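Local structure of nigritoxine (Vibrio nigripulchritudo, 5M41) at residues A[40-44]-A[206-210]; A[45-50]-A[63-68]; A[85-89]-A[99-104]; A[129-135]-A[184-188]. The protein acts as a bacterial toxin against crustaceans and insects, with a fold new at the time its structure was solved. One frame throughout, in Å; residues are numbered along the deposited sequence.

Contact 1. Residues A[40-44]-A[206-210]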
loop_
_atom_site.group_PDB
_atom_site.type_symbol
_atom_site.label_atom_id
_atom_site.label_comp_id
_atom_site.label_asym_id
_atom_site.label_seq_id
_atom_site.Cartn_x
_atom_site.Cartn_y
_atom_site.Cartn_z
ATOM N N LEU A 40 -7.480 -27.229 -19.856
ATOM C CA LEU A 40 -7.962 -26.026 -20.549
ATOM C C LEU A 40 -8.696 -26.420 -21.848
ATOM O O LEU A 40 -9.826 -25.946 -22.122
ATOM C CB LEU A 40 -6.776 -25.100 -20.849
ATOM C CG LEU A 40 -6.923 -23.705 -21.438
ATOM C CD1 LEU A 40 -5.598 -22.929 -21.260
ATOM C CD2 LEU A 40 -7.233 -23.789 -22.932
ATOM N N TYR A 41 -8.043 -27.236 -22.678
ATOM C CA TYR A 41 -8.697 -27.639 -23.934
ATOM C C TYR A 41 -9.962 -28.453 -23.665
ATOM O O TYR A 41 -10.990 -28.273 -24.335
ATOM C CB TYR A 41 -7.735 -28.409 -24.828
ATOM C CG TYR A 41 -7.105 -27.504 -25.893
ATOM C CD1 TYR A 41 -7.873 -27.011 -26.947
ATOM C CD2 TYR A 41 -5.763 -27.119 -25.822
ATOM C CE1 TYR A 41 -7.318 -26.176 -27.915
ATOM C CE2 TYR A 41 -5.203 -26.292 -26.796
ATOM C CZ TYR A 41 -5.989 -25.826 -27.840
ATOM O OH TYR A 41 -5.439 -25.019 -28.835
ATOM N N GLN A 42 -9.883 -29.316 -22.646
ATOM C CA GLN A 42 -10.988 -30.173 -22.288
ATOM C C GLN A 42 -12.218 -29.341 -21.941
ATOM O O GLN A 42 -13.320 -29.668 -22.386
ATOM C CB GLN A 42 -10.598 -31.056 -21.113
ATOM C CG GLN A 42 -11.667 -32.015 -20.670
ATOM C CD GLN A 42 -11.443 -33.376 -21.253
ATOM O OE1 GLN A 42 -11.075 -33.515 -22.425
ATOM N NE2 GLN A 42 -11.655 -34.400 -20.442
ATOM N N PHE A 43 -12.033 -28.282 -21.139
ATOM C CA PHE A 43 -13.149 -27.399 -20.775
ATOM C C PHE A 43 -13.717 -26.634 -21.968
ATOM O O PHE A 43 -14.932 -26.451 -22.048
ATOM C CB PHE A 43 -12.755 -26.406 -19.679
ATOM C CG PHE A 43 -12.676 -27.011 -18.293
ATOM C CD1 PHE A 43 -13.751 -27.735 -17.763
ATOM C CD2 PHE A 43 -11.548 -26.797 -17.486
ATOM C CE1 PHE A 43 -13.699 -28.283 -16.477
ATOM C CE2 PHE A 43 -11.493 -27.330 -16.195
ATOM C CZ PHE A 43 -12.564 -28.080 -15.691
ATOM N N ALA A 44 -12.837 -26.160 -22.871
ATOM C CA ALA A 44 -13.274 -25.577 -24.145
ATOM C C ALA A 44 -14.167 -26.536 -24.962
ATOM O O ALA A 44 -15.223 -26.136 -25.485
ATOM C CB ALA A 44 -12.079 -25.127 -24.983
ATOM N N VAL A 206 -10.535 -19.570 -27.766
ATOM C CA VAL A 206 -10.482 -20.826 -26.994
ATOM C C VAL A 206 -10.577 -20.547 -25.494
ATOM O O VAL A 206 -11.282 -21.239 -24.758
ATOM C CB VAL A 206 -9.170 -21.627 -27.262
ATOM C CG1 VAL A 206 -9.113 -22.877 -26.385
ATOM C CG2 VAL A 206 -9.053 -22.027 -28.734
ATOM N N LEU A 207 -9.858 -19.531 -25.040
ATOM C CA LEU A 207 -9.766 -19.254 -23.600
ATOM C C LEU A 207 -11.111 -18.943 -22.934
ATOM O O LEU A 207 -11.450 -19.571 -21.926
ATOM C CB LEU A 207 -8.740 -18.141 -23.344
ATOM C CG LEU A 207 -7.294 -18.567 -23.623
ATOM C CD1 LEU A 207 -6.337 -17.355 -23.693
ATOM C CD2 LEU A 207 -6.888 -19.570 -22.544
ATOM N N PRO A 208 -11.898 -17.975 -23.488
ATOM C CA PRO A 208 -13.226 -17.721 -22.918
ATOM C C PRO A 208 -14.150 -18.939 -22.977
ATOM O O PRO A 208 -14.964 -19.127 -22.082
ATOM C CB PRO A 208 -13.802 -16.589 -23.817
ATOM C CG PRO A 208 -12.931 -16.522 -25.034
ATOM C CD PRO A 208 -11.587 -17.046 -24.593
ATOM N N ARG A 209 -14.038 -19.763 -24.014
ATOM C CA ARG A 209 -14.812 -21.015 -24.029
ATOM C C ARG A 209 -14.335 -21.973 -22.976
ATOM O O ARG A 209 -15.144 -22.667 -22.354
ATOM C CB ARG A 209 -14.793 -21.700 -25.401
ATOM C CG ARG A 209 -15.416 -20.819 -26.473
ATOM C CD ARG A 209 -15.663 -21.564 -27.782
ATOM N NE ARG A 209 -16.552 -20.751 -28.588
ATOM C CZ ARG A 209 -16.221 -20.177 -29.728
ATOM N NH1 ARG A 209 -14.997 -20.333 -30.263
ATOM N NH2 ARG A 209 -17.125 -19.440 -30.338
ATOM N N SER A 210 -13.022 -22.029 -22.780
ATOM C CA SER A 210 -12.470 -22.880 -21.730
ATOM C C SER A 210 -13.016 -22.388 -20.377
ATOM O O SER A 210 -13.541 -23.166 -19.602
ATOM C CB SER A 210 -10.937 -22.878 -21.781
ATOM O OG SER A 210 -10.409 -23.760 -20.788
#
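Ser-210 and Ala-44 bring helices 34-54 and 206-215 almost into backbone contact, with their CA atoms 3.7 Å apart. The two segments cross steeply, at 77°, with an axis separation of 7.9 Å, a closeness that small side chains at the crossing allow. Ser-210 carries OG anti to its own nitrogen (chi1 -177°), which sends the hydroxyl to Leu-40 O as a donor at 2.6 Å. That carbonyl thus serves two donors, since the helical N-H of Ala-44 also binds it. Next to this bond the Phe-43 CB methylene leans on Ser-210 O at 3.3 Å. Around the outside of this bond the packing is looser and made of apolar branches: Val-206 CG1 lies 4.0 Å from both Leu-40 CD2 and Ala-44 CB, and the Tyr-41 ring crosses Val-206 at about a right angle, with CE1 nearest CG1. Leu-40 CD1 reaches Leu-207 CD2 at 3.8 Å, close to helix 253-264, where Leu-261 and Leu-254 pack on these two leucines. Gln-42 and Pro-208, on the remote sides of their helices, are partly exposed. Ser-210 OG is also hydrogen-bonded to Tyr-257 OH, so a buried hydroxyl is satisfied twice while fixing one helix to a main-chain carbonyl of the other.

Contact 2. Residues A[45-50]-A[63-68]; sequences IIEVLS and AYNALI
An antiparallel helical hairpin, formed by helix 34-54 and the short helix 62-67 that follows it, packs Ile-45, Ile-46 and Leu-49 against Ala-63, Tyr-64 and Leu-67. The segment axes run at 159° and 10.2 Å apart, a spacing filled by branched side chains. Leu-67 is the main bridge. With CG anti to the backbone nitrogen (chi1 -171°), it extends CD2 to Ile-46 CG1 at 3.6 Å, to Ile-45 CG2 at 3.7 Å and to Leu-49 CD1 as well. Leu-49 points at the opposing helix and straddles the Ala-63 methyl, both CD1 and CD2 standing 4.0 Å from Ala-63 CB. Ile-46 divides its branches: CG2 faces Tyr-64 CE1, whereas CD1 runs outward to CG1 of the exposed Ile-68, the first residue past helix 62-67. Beneath the hairpin, Met-89 of strand 86-90 touches both Leu-49 and Ala-63, which seats the pair on the sheet. The Tyr-64 ring presents an edge to helix 34-54 and has a cation-pi partner in Arg-53. Leu-49 CB lies in the plane of that ring, 3.9 Å from Tyr-64 CD1, and Ser-50 OG approaches the same edge, 3.1 Å from Tyr-64 CE1 and in a weak hydrogen bond of 3.3 Å to Tyr-64 OH.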
loop_
_atom_site.group_PDB
_atom_site.type_symbol
_atom_site.label_atom_id
_atom_site.label_comp_id
_atom_site.label_asym_id
_atom_site.label_seq_id
_atom_site.Cartn_x
_atom_site.Cartn_y
_atom_site.Cartn_z
ATOM N N ILE A 45 -13.725 -27.784 -25.088
ATOM C CA ILE A 45 -14.505 -28.817 -25.772
ATOM C C ILE A 45 -15.874 -28.984 -25.102
ATOM O O ILE A 45 -16.914 -28.956 -25.782
ATOM C CB ILE A 45 -13.775 -30.169 -25.809
ATOM C CG1 ILE A 45 -12.495 -30.054 -26.636
ATOM C CG2 ILE A 45 -14.653 -31.244 -26.463
ATOM C CD1 ILE A 45 -11.527 -31.208 -26.387
ATOM N N ILE A 46 -15.866 -29.159 -23.779
ATOM C CA ILE A 46 -17.104 -29.248 -22.998
ATOM C C ILE A 46 -18.046 -28.082 -23.314
ATOM O O ILE A 46 -19.234 -28.296 -23.555
ATOM C CB ILE A 46 -16.847 -29.312 -21.481
ATOM C CG1 ILE A 46 -16.286 -30.692 -21.092
ATOM C CG2 ILE A 46 -18.152 -29.097 -20.723
ATOM C CD1 ILE A 46 -15.519 -30.718 -19.769
ATOM N N GLU A 47 -17.523 -26.860 -23.340
ATOM C CA GLU A 47 -18.360 -25.727 -23.674
ATOM C C GLU A 47 -19.016 -25.890 -25.050
ATOM O O GLU A 47 -20.211 -25.615 -25.214
ATOM C CB GLU A 47 -17.598 -24.408 -23.552
ATOM C CG GLU A 47 -18.362 -23.155 -23.963
ATOM C CD GLU A 47 -19.636 -22.891 -23.151
ATOM O OE1 GLU A 47 -19.835 -23.472 -22.060
ATOM O OE2 GLU A 47 -20.449 -22.079 -23.618
ATOM N N VAL A 48 -18.249 -26.329 -26.042
ATOM C CA VAL A 48 -18.766 -26.408 -27.407
ATOM C C VAL A 48 -19.778 -27.558 -27.529
ATOM O O VAL A 48 -20.821 -27.402 -28.164
ATOM C CB VAL A 48 -17.631 -26.455 -28.464
ATOM C CG1 VAL A 48 -18.172 -26.692 -29.869
ATOM C CG2 VAL A 48 -16.821 -25.164 -28.407
ATOM N N LEU A 49 -19.489 -28.690 -26.893
ATOM C CA LEU A 49 -20.476 -29.759 -26.817
ATOM C C LEU A 49 -21.792 -29.290 -26.174
ATOM O O LEU A 49 -22.850 -29.637 -26.693
ATOM C CB LEU A 49 -19.940 -31.002 -26.105
ATOM C CG LEU A 49 -18.694 -31.671 -26.685
ATOM C CD1 LEU A 49 -18.298 -32.835 -25.796
ATOM C CD2 LEU A 49 -18.918 -32.149 -28.118
ATOM N N SER A 50 -21.745 -28.502 -25.086
ATOM C CA SER A 50 -22.975 -27.966 -24.474
ATOM C C SER A 50 -23.772 -27.142 -25.477
ATOM O O SER A 50 -25.000 -27.231 -25.542
ATOM C CB SER A 50 -22.693 -27.089 -23.249
ATOM O OG SER A 50 -21.949 -27.817 -22.291
ATOM N N ALA A 63 -20.993 -37.778 -26.450
ATOM C CA ALA A 63 -19.717 -37.086 -26.518
ATOM C C ALA A 63 -19.415 -36.441 -25.170
ATOM O O ALA A 63 -18.343 -36.657 -24.616
ATOM C CB ALA A 63 -19.739 -36.054 -27.626
ATOM N N TYR A 64 -20.382 -35.682 -24.649
ATOM C CA TYR A 64 -20.340 -35.072 -23.307
ATOM C C TYR A 64 -19.868 -36.064 -22.226
ATOM O O TYR A 64 -18.880 -35.824 -21.547
ATOM C CB TYR A 64 -21.735 -34.515 -22.977
ATOM C CG TYR A 64 -21.801 -33.265 -22.110
ATOM C CD1 TYR A 64 -21.402 -32.014 -22.603
ATOM C CD2 TYR A 64 -22.315 -33.326 -20.808
ATOM C CE1 TYR A 64 -21.479 -30.869 -21.810
ATOM C CE2 TYR A 64 -22.409 -32.189 -20.007
ATOM C CZ TYR A 64 -21.987 -30.965 -20.502
ATOM O OH TYR A 64 -22.076 -29.845 -19.692
ATOM N N ASN A 65 -20.560 -37.191 -22.097
ATOM C CA ASN A 65 -20.208 -38.219 -21.111
ATOM C C ASN A 65 -18.917 -38.961 -21.375
ATOM O O ASN A 65 -18.196 -39.295 -20.441
ATOM C CB ASN A 65 -21.335 -39.258 -20.990
ATOM C CG ASN A 65 -22.607 -38.675 -20.424
ATOM O OD1 ASN A 65 -23.691 -38.869 -20.982
ATOM N ND2 ASN A 65 -22.489 -37.951 -19.308
ATOM N N ALA A 66 -18.631 -39.258 -22.637
ATOM C CA ALA A 66 -17.439 -40.042 -22.951
ATOM C C ALA A 66 -16.199 -39.196 -22.720
ATOM O O ALA A 66 -15.097 -39.721 -22.550
ATOM C CB ALA A 66 -17.476 -40.537 -24.378
ATOM N N LEU A 67 -16.400 -37.879 -22.734
ATOM C CA LEU A 67 -15.354 -36.902 -22.454
ATOM C C LEU A 67 -15.297 -36.650 -20.950
ATOM O O LEU A 67 -14.243 -36.808 -20.345
ATOM C CB LEU A 67 -15.639 -35.605 -23.205
ATOM C CG LEU A 67 -14.581 -34.518 -23.236
ATOM C CD1 LEU A 67 -13.601 -34.762 -24.358
ATOM C CD2 LEU A 67 -15.262 -33.185 -23.426
ATOM N N ILE A 68 -16.431 -36.278 -20.348
ATOM C CA ILE A 68 -16.516 -36.061 -18.889
ATOM C C ILE A 68 -16.391 -37.400 -18.127
ATOM O O ILE A 68 -17.286 -37.767 -17.350
ATOM C CB ILE A 68 -17.822 -35.310 -18.474
ATOM C CG1 ILE A 68 -17.948 -33.963 -19.211
ATOM C CG2 ILE A 68 -17.892 -35.105 -16.957
ATOM C CD1 ILE A 68 -19.284 -33.253 -19.046
#

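Contact 3. Residues A[85-89]-A[99-104]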
loop_
_atom_site.group_PDB
_atom_site.type_symbol
_atom_site.label_atom_id
_atom_site.label_comp_id
_atom_site.label_asym_id
_atom_site.label_seq_id
_atom_site.Cartn_x
_atom_site.Cartn_y
_atom_site.Cartn_z
ATOM N N ASN A 85 -6.745 -26.459 -33.085
ATOM C CA ASN A 85 -8.096 -26.134 -32.567
ATOM C C ASN A 85 -9.258 -26.852 -33.256
ATOM O O ASN A 85 -10.425 -26.488 -33.051
ATOM C CB ASN A 85 -8.356 -24.626 -32.644
ATOM C CG ASN A 85 -7.391 -23.819 -31.768
ATOM O OD1 ASN A 85 -7.120 -24.193 -30.618
ATOM N ND2 ASN A 85 -6.880 -22.706 -32.303
ATOM N N MET A 86 -8.951 -27.820 -34.110
ATOM C CA MET A 86 -9.982 -28.427 -34.968
ATOM C C MET A 86 -9.986 -29.926 -34.918
ATOM O O MET A 86 -8.934 -30.572 -34.750
ATOM C CB MET A 86 -9.792 -27.976 -36.423
ATOM C CG MET A 86 -9.935 -26.471 -36.625
ATOM S SD MET A 86 -9.511 -25.941 -38.300
ATOM C CE MET A 86 -10.695 -26.934 -39.218
ATOM N N PHE A 87 -11.186 -30.486 -35.047
ATOM C CA PHE A 87 -11.387 -31.927 -35.096
ATOM C C PHE A 87 -12.777 -32.173 -35.689
ATOM O O PHE A 87 -13.536 -31.235 -35.863
ATOM C CB PHE A 87 -11.263 -32.579 -33.693
ATOM C CG PHE A 87 -12.198 -31.994 -32.657
ATOM C CD1 PHE A 87 -13.473 -32.542 -32.444
ATOM C CD2 PHE A 87 -11.808 -30.890 -31.888
ATOM C CE1 PHE A 87 -14.340 -32.008 -31.493
ATOM C CE2 PHE A 87 -12.683 -30.358 -30.925
ATOM C CZ PHE A 87 -13.932 -30.922 -30.720
ATOM N N PHE A 88 -13.087 -33.434 -35.992
ATOM C CA PHE A 88 -14.396 -33.823 -36.561
ATOM C C PHE A 88 -15.114 -34.823 -35.675
ATOM O O PHE A 88 -14.490 -35.760 -35.146
ATOM C CB PHE A 88 -14.198 -34.475 -37.932
ATOM C CG PHE A 88 -15.437 -34.462 -38.812
ATOM C CD1 PHE A 88 -15.842 -33.294 -39.454
ATOM C CD2 PHE A 88 -16.148 -35.627 -39.042
ATOM C CE1 PHE A 88 -16.962 -33.283 -40.277
ATOM C CE2 PHE A 88 -17.277 -35.627 -39.871
ATOM C CZ PHE A 88 -17.668 -34.452 -40.499
ATOM N N MET A 89 -16.426 -34.633 -35.530
ATOM C CA MET A 89 -17.265 -35.578 -34.820
ATOM C C MET A 89 -18.194 -36.263 -35.838
ATOM O O MET A 89 -19.228 -35.712 -36.218
ATOM C CB MET A 89 -18.072 -34.865 -33.744
ATOM C CG MET A 89 -17.225 -33.934 -32.880
ATOM S SD MET A 89 -18.256 -33.128 -31.652
ATOM C CE MET A 89 -18.580 -34.575 -30.647
ATOM N N ILE A 99 -19.923 -33.269 -37.610
ATOM C CA ILE A 99 -19.716 -31.904 -37.138
ATOM C C ILE A 99 -18.228 -31.548 -37.105
ATOM O O ILE A 99 -17.434 -32.266 -36.496
ATOM C CB ILE A 99 -20.347 -31.701 -35.740
ATOM C CG1 ILE A 99 -21.879 -31.862 -35.807
ATOM C CG2 ILE A 99 -19.967 -30.338 -35.166
ATOM C CD1 ILE A 99 -22.579 -31.620 -34.488
ATOM N N LEU A 100 -17.885 -30.457 -37.784
ATOM C CA LEU A 100 -16.556 -29.897 -37.788
ATOM C C LEU A 100 -16.488 -28.886 -36.656
ATOM O O LEU A 100 -17.305 -27.973 -36.608
ATOM C CB LEU A 100 -16.284 -29.183 -39.124
ATOM C CG LEU A 100 -14.985 -28.378 -39.157
ATOM C CD1 LEU A 100 -13.772 -29.309 -39.056
ATOM C CD2 LEU A 100 -14.927 -27.575 -40.445
ATOM N N VAL A 101 -15.539 -29.071 -35.741
ATOM C CA VAL A 101 -15.345 -28.132 -34.627
ATOM C C VAL A 101 -14.090 -27.274 -34.855
ATOM O O VAL A 101 -13.042 -27.799 -35.268
ATOM C CB VAL A 101 -15.273 -28.878 -33.280
ATOM C CG1 VAL A 101 -15.011 -27.898 -32.127
ATOM C CG2 VAL A 101 -16.594 -29.648 -33.028
ATOM N N ASN A 102 -14.221 -25.962 -34.625
ATOM C CA ASN A 102 -13.110 -25.016 -34.569
ATOM C C ASN A 102 -13.243 -24.268 -33.247
ATOM O O ASN A 102 -14.026 -23.320 -33.113
ATOM C CB ASN A 102 -13.131 -24.020 -35.756
ATOM C CG ASN A 102 -11.954 -23.035 -35.733
ATOM O OD1 ASN A 102 -11.123 -23.029 -34.797
ATOM N ND2 ASN A 102 -11.890 -22.169 -36.747
ATOM N N LEU A 103 -12.462 -24.692 -32.261
ATOM C CA LEU A 103 -12.592 -24.112 -30.929
ATOM C C LEU A 103 -12.223 -22.640 -30.887
ATOM O O LEU A 103 -12.604 -21.933 -29.944
ATOM C CB LEU A 103 -11.767 -24.897 -29.906
ATOM C CG LEU A 103 -12.096 -26.378 -29.745
ATOM C CD1 LEU A 103 -11.020 -27.015 -28.882
ATOM C CD2 LEU A 103 -13.484 -26.596 -29.130
ATOM N N ASN A 104 -11.496 -22.163 -31.898
ATOM C CA ASN A 104 -11.060 -20.756 -31.919
ATOM C C ASN A 104 -11.876 -19.857 -32.854
ATOM O O ASN A 104 -11.470 -18.724 -33.125
ATOM C CB ASN A 104 -9.568 -20.647 -32.277
ATOM C CG ASN A 104 -8.948 -19.353 -31.774
ATOM O OD1 ASN A 104 -9.242 -18.932 -30.662
ATOM N ND2 ASN A 104 -8.105 -18.714 -32.580
#
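Phe-87 lays its ring over its cross-strand partner Val-101, an arrangement made possible by an uncommon first torsion. At chi1 56° the ring is held between its own nitrogen and carbonyl carbon and runs alongside the valine, whose CB sits 3.7 Å from the ring centroid as a CH-pi contact over the face. Phe-87 and Val-101 are a hydrogen-bonded pair of the antiparallel hairpin 86-90/98-102; strands 77-80 and 110-113 flank it in the five-stranded sheet. Val-101 N binds Phe-87 O at 3.0 Å. The return bond, Phe-87 N to Val-101 O, is longer at 3.3 Å. Further along, Met-89 N meets Ile-99 O at 2.7 Å and nearly straight, 173° at the hydrogen. The other face carries Met-86, Phe-88, Leu-100 and Asn-102. There the Phe-88 ring lies with one face over the backbone of Ile-99, while Met-86 CE reaches diagonally to Leu-100 CD1 at 3.9 Å. Beyond the strands the ladder gains one more rung, Leu-103 N to Asn-85 O at 2.8 Å, with Asn-85 in a left-handed backbone conformation. Asn-102 OD1 then takes Asn-104 N at 3.0 Å in an Asx turn. The amides of Asn-85, Asn-102 and Asn-104 bond to Tyr-41 OH, the Ser-126 carbonyl and the Asp-205 N-H respectively, so their burial is paid for by bonds to helix 34-54 and other neighbouring segments.

Contact 4. Residues A[129-135]-A[184-188]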
loop_
_atom_site.group_PDB
_atom_site.type_symbol
_atom_site.label_atom_id
_atom_site.label_comp_id
_atom_site.label_asym_id
_atom_site.label_seq_id
_atom_site.Cartn_x
_atom_site.Cartn_y
_atom_site.Cartn_z
ATOM N N GLN A 129 -6.182 -19.540 -40.072
ATOM C CA GLN A 129 -5.186 -19.278 -39.003
ATOM C C GLN A 129 -4.721 -20.546 -38.303
ATOM O O GLN A 129 -3.692 -20.549 -37.653
ATOM C CB GLN A 129 -5.842 -18.470 -37.883
ATOM C CG GLN A 129 -5.657 -16.988 -37.935
ATOM C CD GLN A 129 -6.551 -16.294 -36.917
ATOM O OE1 GLN A 129 -7.155 -16.923 -36.024
ATOM N NE2 GLN A 129 -6.663 -14.986 -37.062
ATOM N N ASN A 130 -5.540 -21.586 -38.359
ATOM C CA ASN A 130 -5.250 -22.834 -37.657
ATOM C C ASN A 130 -4.213 -23.700 -38.353
ATOM O O ASN A 130 -3.828 -24.767 -37.827
ATOM C CB ASN A 130 -6.541 -23.613 -37.424
ATOM C CG ASN A 130 -7.405 -23.007 -36.324
ATOM O OD1 ASN A 130 -6.888 -22.409 -35.397
ATOM N ND2 ASN A 130 -8.721 -23.193 -36.407
ATOM N N PHE A 131 -3.741 -23.232 -39.520
ATOM C CA PHE A 131 -2.742 -23.935 -40.296
ATOM C C PHE A 131 -1.407 -23.203 -40.246
ATOM O O PHE A 131 -1.377 -21.983 -40.189
ATOM C CB PHE A 131 -3.240 -24.114 -41.747
ATOM C CG PHE A 131 -4.497 -24.959 -41.841
ATOM C CD1 PHE A 131 -4.424 -26.356 -41.879
ATOM C CD2 PHE A 131 -5.758 -24.354 -41.854
ATOM C CE1 PHE A 131 -5.584 -27.126 -41.958
ATOM C CE2 PHE A 131 -6.919 -25.117 -41.910
ATOM C CZ PHE A 131 -6.833 -26.510 -41.960
ATOM N N THR A 132 -0.306 -23.946 -40.254
ATOM C CA THR A 132 1.024 -23.342 -40.298
ATOM C C THR A 132 1.249 -22.627 -41.633
ATOM O O THR A 132 0.459 -22.810 -42.577
ATOM C CB THR A 132 2.121 -24.403 -40.114
ATOM O OG1 THR A 132 2.120 -25.298 -41.246
ATOM C CG2 THR A 132 1.928 -25.207 -38.765
ATOM N N SER A 133 2.319 -21.825 -41.726
ATOM C CA SER A 133 2.722 -21.237 -43.020
ATOM C C SER A 133 2.882 -22.290 -44.096
ATOM O O SER A 133 2.368 -22.131 -45.215
ATOM C CB SER A 133 4.037 -20.490 -42.901
ATOM O OG SER A 133 3.887 -19.460 -41.977
ATOM N N TRP A 134 3.573 -23.374 -43.746
ATOM C CA TRP A 134 3.746 -24.513 -44.651
ATOM C C TRP A 134 2.438 -25.102 -45.121
ATOM O O TRP A 134 2.281 -25.413 -46.305
ATOM C CB TRP A 134 4.583 -25.583 -43.953
ATOM C CG TRP A 134 4.802 -26.827 -44.777
ATOM C CD1 TRP A 134 4.201 -28.066 -44.614
ATOM C CD2 TRP A 134 5.673 -26.974 -45.940
ATOM N NE1 TRP A 134 4.642 -28.953 -45.551
ATOM C CE2 TRP A 134 5.538 -28.360 -46.375
ATOM C CE3 TRP A 134 6.536 -26.127 -46.629
ATOM C CZ2 TRP A 134 6.234 -28.859 -47.461
ATOM C CZ3 TRP A 134 7.226 -26.638 -47.739
ATOM C CH2 TRP A 134 7.082 -27.976 -48.137
ATOM N N GLU A 135 1.479 -25.257 -44.206
ATOM C CA GLU A 135 0.205 -25.910 -44.508
ATOM C C GLU A 135 -0.822 -25.049 -45.228
ATOM O O GLU A 135 -1.750 -25.605 -45.837
ATOM C CB GLU A 135 -0.476 -26.447 -43.237
ATOM C CG GLU A 135 0.279 -27.545 -42.492
ATOM C CD GLU A 135 -0.093 -27.624 -41.015
ATOM O OE1 GLU A 135 -0.751 -26.698 -40.481
ATOM O OE2 GLU A 135 0.284 -28.635 -40.386
ATOM N N ARG A 184 -0.805 -30.542 -30.831
ATOM C CA ARG A 184 -0.917 -29.818 -32.111
ATOM C C ARG A 184 -0.549 -28.334 -31.986
ATOM O O ARG A 184 0.177 -27.800 -32.811
ATOM C CB ARG A 184 -2.324 -30.020 -32.737
ATOM C CG ARG A 184 -2.650 -29.059 -33.878
ATOM C CD ARG A 184 -1.749 -29.232 -35.097
ATOM N NE ARG A 184 -1.835 -28.042 -35.924
ATOM C CZ ARG A 184 -1.355 -27.926 -37.152
ATOM N NH1 ARG A 184 -0.707 -28.935 -37.732
ATOM N NH2 ARG A 184 -1.502 -26.770 -37.789
ATOM N N LEU A 185 -1.028 -27.669 -30.938
ATOM C CA LEU A 185 -0.706 -26.264 -30.726
ATOM C C LEU A 185 0.811 -26.100 -30.491
ATOM O O LEU A 185 1.449 -25.203 -31.046
ATOM C CB LEU A 185 -1.553 -25.698 -29.564
ATOM C CG LEU A 185 -1.265 -24.265 -29.105
ATOM C CD1 LEU A 185 -1.445 -23.321 -30.306
ATOM C CD2 LEU A 185 -2.130 -23.831 -27.913
ATOM N N ASP A 186 1.404 -26.965 -29.672
ATOM C CA ASP A 186 2.856 -26.906 -29.456
ATOM C C ASP A 186 3.615 -27.025 -30.795
ATOM O O ASP A 186 4.533 -26.270 -31.066
ATOM C CB ASP A 186 3.333 -28.029 -28.529
ATOM C CG ASP A 186 2.987 -27.789 -27.065
ATOM O OD1 ASP A 186 2.704 -26.639 -26.655
ATOM O OD2 ASP A 186 2.984 -28.782 -26.317
ATOM N N TYR A 187 3.228 -27.984 -31.622
ATOM C CA TYR A 187 3.836 -28.135 -32.931
ATOM C C TYR A 187 3.651 -26.904 -33.798
ATOM O O TYR A 187 4.574 -26.463 -34.467
ATOM C CB TYR A 187 3.242 -29.354 -33.645
ATOM C CG TYR A 187 3.624 -29.468 -35.108
ATOM C CD1 TYR A 187 4.914 -29.846 -35.488
ATOM C CD2 TYR A 187 2.674 -29.247 -36.114
ATOM C CE1 TYR A 187 5.259 -29.970 -36.840
ATOM C CE2 TYR A 187 3.002 -29.378 -37.470
ATOM C CZ TYR A 187 4.295 -29.751 -37.825
ATOM O OH TYR A 187 4.612 -29.874 -39.170
ATOM N N HIS A 188 2.443 -26.367 -33.826
ATOM C CA HIS A 188 2.161 -25.175 -34.639
ATOM C C HIS A 188 3.063 -24.036 -34.244
ATOM O O HIS A 188 3.737 -23.404 -35.086
ATOM C CB HIS A 188 0.688 -24.803 -34.489
ATOM C CG HIS A 188 0.221 -23.727 -35.433
ATOM N ND1 HIS A 188 -1.048 -23.675 -35.892
ATOM C CD2 HIS A 188 0.887 -22.630 -35.987
ATOM C CE1 HIS A 188 -1.188 -22.610 -36.723
ATOM N NE2 HIS A 188 -0.008 -21.968 -36.779
HETATM O O HOH W 1 0.542 -19.847 -38.497
HETATM O O HOH W 2 2.825 -29.511 -40.902
#
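Glu-135 OE1 is held by two donors, Arg-184 NH2 across the contact and the backbone N-H of Thr-132 within its own segment, each at 2.8 Å. The arginine arrives end-on and almost coplanar with the carboxylate, the planes 11° apart. In this salt bridge NH2 and NH1 each take one oxygen on its syn lone pair, and Arg-184 NH1 to Glu-135 OE2 is 2.8 Å long and essentially straight at 179°. Thr-132 N instead comes from above the carboxylate plane, so the two donors to OE1 do not compete for one direction. This bond is half of a capping box at the start of helix 133-136. The other half runs from Glu-135 N to Thr-132 OG1, which is turned between the backbone nitrogen and carbonyl carbon (chi1 66°). Thr-132 CG2 is thereby left to rest over a face of the His-188 ring, 4.1 Å from its centroid. Asn-130 O adds a weak bond of 3.1 Å to Arg-184 NH2. Thr-84 OG1 is hydrogen-bonded to both Arg-184 NE and His-188 ND1, a shared second-shell partner. At the exposed Tyr-187 a water bridges its OH to Glu-135 OE2; another, at the histidine, joins His-188 NE2, at 2.8 Å, more weakly to Phe-131 O. Ser-133 OG hydrogen-bonds Glu-192, a residue of the magnesium site; the His-188 side chain is about 8 Å from the ion.

From the N terminus, helix 34-54 supplies the first segments of both contact 1 and contact 2. Contact 2 closes first, over a short connection to helix 62-67. Contact 3 then closes the hairpin 86-90/98-102, and contact 4 joins the start of helix 133-136 to helix 177-191 across 48 intervening residues. These three loops follow one another in series without crossing, and all nest inside the long loop that contact 1 closes when helix 206-215 returns to helix 34-54. Asn-130 hydrogen-bonds Asn-85 and Asn-102, linking contacts 3 and 4, while Tyr-41 links contact 1 to Asn-85. Together they tie the five-stranded sheet to its surrounding helices.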